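Local coordinates for protein Myo-inositol dehydrogenase (Corynebacterium glutamicum, PDB 3EUW) that probably oxidises myo-inositol with NAD+ as an inositol 2-dehydrogenase of the Gfo/Idh/MocA family, and forms a tetramer, at residues Leu100-Val105 with Ala313-Asn318. Numbering follows the deposited sequence.
Sequences LDIEMV and ALELAN
Leu314 drives one methyl, CD2, into the first turn of the helix that starts at Ile102. That methyl lies 3.7 Å from Val105 CG2 and equally close to Ile102 N and CA, while Ile102 CB stays at 4.1 Å, so it rests on backbone as much as on side chains. With CG anti to the backbone N of Leu314 (chi1 175°), the side chain reaches from helix 307-326 toward the 100-105 segment, and chi2 near 60° sets which methyl goes where. The other branch, CD1, touches Leu100 O at 3.8 Å. Leu314 and Val105 are both buried and run past each other in opposite senses, making this the tightly packed part of the contact.

Packing thins toward Glu315 and Asn318. Ile102 CD1 touches the aliphatic CG of Glu315 at 3.7 Å, the two chains crossing at about a right angle; the Glu315 carboxylate makes a weak, long ion pair with Arg106. On the Asn318 side the link is wet: one water donates to Leu100 O and accepts from Ile102 N and, at 3.1 Å, from Asn318 ND2. The amide also sets ND2 against Ile102 CB, and its other end, OD1, is hydrogen-bonded to Arg172 NE of helix 169-185. Ile102 N, which lies in the opening turn of its helix, thus finds its acceptor in the water.

Asp101 is the N-cap of helix 102-112: its OD1 accepts from Glu103 N at 2.8 Å, on the anti side and 30° out of the carboxylate plane. The contact joins the start of a helix in the NAD-binding Rossmann domain to helix 307-326 near the C-terminus, a long-range helix-helix packing within the two-domain Gfo/Idh/MocA fold, in which a Rossmann domain is paired with a beta-sheet domain.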
loop_
_atom_site.group_PDB
_atom_site.type_symbol
_atom_site.label_atom_id
_atom_site.label_comp_id
_atom_site.label_asym_id
_atom_site.label_seq_id
_atom_site.Cartn_x
_atom_site.Cartn_y
_atom_site.Cartn_z
ATOM N N LEU A 100 -0.709 12.779 -38.718
ATOM C CA LEU A 100 -1.206 13.848 -37.851
ATOM C C LEU A 100 -2.331 14.608 -38.519
ATOM O O LEU A 100 -3.132 15.261 -37.844
ATOM C CB LEU A 100 -0.088 14.829 -37.505
ATOM C CG LEU A 100 1.022 14.231 -36.648
ATOM C CD1 LEU A 100 2.150 15.233 -36.503
ATOM C CD2 LEU A 100 0.446 13.836 -35.291
ATOM N N ASP A 101 -2.380 14.511 -39.848
ATOM C CA ASP A 101 -3.383 15.196 -40.658
ATOM C C ASP A 101 -4.549 14.276 -40.975
ATOM O O ASP A 101 -4.419 13.351 -41.780
ATOM C CB ASP A 101 -2.749 15.675 -41.969
ATOM C CG ASP A 101 -3.658 16.607 -42.755
ATOM O OD1 ASP A 101 -4.903 16.477 -42.666
ATOM O OD2 ASP A 101 -3.117 17.467 -43.478
ATOM N N ILE A 102 -5.695 14.534 -40.358
ATOM C CA ILE A 102 -6.866 13.700 -40.590
ATOM C C ILE A 102 -7.193 13.542 -42.079
ATOM O O ILE A 102 -7.717 12.509 -42.486
ATOM C CB ILE A 102 -8.107 14.252 -39.850
ATOM C CG1 ILE A 102 -9.299 13.318 -40.073
ATOM C CG2 ILE A 102 -8.416 15.667 -40.311
ATOM C CD1 ILE A 102 -9.125 11.951 -39.430
ATOM N N GLU A 103 -6.887 14.554 -42.891
ATOM C CA GLU A 103 -7.159 14.475 -44.326
ATOM C C GLU A 103 -6.287 13.416 -44.998
ATOM O O GLU A 103 -6.771 12.635 -45.814
ATOM C CB GLU A 103 -6.945 15.832 -45.003
ATOM C CG GLU A 103 -8.015 16.847 -44.651
ATOM C CD GLU A 103 -9.408 16.260 -44.776
ATOM O OE1 GLU A 103 -9.807 15.912 -45.909
ATOM O OE2 GLU A 103 -10.099 16.133 -43.739
HETATM N N MSE A 104 -5.004 13.388 -44.655
HETATM C CA MSE A 104 -4.110 12.385 -45.227
HETATM C C MSE A 104 -4.567 11.002 -44.780
HETATM O O MSE A 104 -4.487 10.030 -45.541
HETATM C CB MSE A 104 -2.667 12.627 -44.772
HETATM C CG MSE A 104 -2.104 13.979 -45.256
HETATM SE SE MSE A 104 -2.108 14.104 -47.229
HETATM C CE MSE A 104 -1.005 12.490 -47.602
ATOM N N VAL A 105 -5.036 10.917 -43.537
ATOM C CA VAL A 105 -5.514 9.655 -42.995
ATOM C C VAL A 105 -6.691 9.199 -43.841
ATOM O O VAL A 105 -6.816 8.021 -44.162
ATOM C CB VAL A 105 -5.991 9.794 -41.527
ATOM C CG1 VAL A 105 -6.640 8.493 -41.075
ATOM C CG2 VAL A 105 -4.809 10.161 -40.612
ATOM N N ALA A 313 -9.124 7.744 -33.005
ATOM C CA ALA A 313 -8.274 8.272 -31.953
ATOM C C ALA A 313 -7.815 9.669 -32.351
ATOM O O ALA A 313 -7.802 10.581 -31.523
ATOM C CB ALA A 313 -7.085 7.367 -31.727
ATOM N N LEU A 314 -7.464 9.842 -33.621
ATOM C CA LEU A 314 -7.012 11.148 -34.095
ATOM C C LEU A 314 -8.182 12.118 -34.118
ATOM O O LEU A 314 -8.044 13.286 -33.742
ATOM C CB LEU A 314 -6.382 11.044 -35.496
ATOM C CG LEU A 314 -5.987 12.383 -36.142
ATOM C CD1 LEU A 314 -4.951 13.083 -35.251
ATOM C CD2 LEU A 314 -5.414 12.169 -37.557
ATOM N N GLU A 315 -9.341 11.641 -34.554
ATOM C CA GLU A 315 -10.525 12.501 -34.594
ATOM C C GLU A 315 -10.878 13.003 -33.192
ATOM O O GLU A 315 -11.282 14.153 -33.026
ATOM C CB GLU A 315 -11.729 11.760 -35.203
ATOM C CG GLU A 315 -11.554 11.361 -36.666
ATOM C CD GLU A 315 -12.726 10.542 -37.212
ATOM O OE1 GLU A 315 -13.196 9.608 -36.530
ATOM O OE2 GLU A 315 -13.178 10.819 -38.338
ATOM N N LEU A 316 -10.736 12.143 -32.188
ATOM C CA LEU A 316 -11.034 12.532 -30.815
ATOM C C LEU A 316 -10.003 13.574 -30.395
ATOM O O LEU A 316 -10.336 14.577 -29.759
ATOM C CB LEU A 316 -10.971 11.324 -29.870
ATOM C CG LEU A 316 -12.080 10.264 -29.959
ATOM C CD1 LEU A 316 -11.843 9.183 -28.896
ATOM C CD2 LEU A 316 -13.444 10.904 -29.744
ATOM N N ALA A 317 -8.744 13.345 -30.760
ATOM C CA ALA A 317 -7.707 14.308 -30.404
ATOM C C ALA A 317 -8.025 15.655 -31.073
ATOM O O ALA A 317 -7.874 16.709 -30.457
ATOM C CB ALA A 317 -6.327 13.800 -30.828
ATOM N N ASN A 318 -8.480 15.624 -32.323
ATOM C CA ASN A 318 -8.809 16.878 -33.001
ATOM C C ASN A 318 -9.995 17.538 -32.307
ATOM O O ASN A 318 -10.033 18.762 -32.153
ATOM C CB ASN A 318 -9.117 16.649 -34.489
ATOM C CG ASN A 318 -7.872 16.308 -35.292
ATOM O OD1 ASN A 318 -6.764 16.645 -34.891
ATOM N ND2 ASN A 318 -8.053 15.658 -36.438
HETATM O O HOH W 1 -5.531 16.138 -38.179
#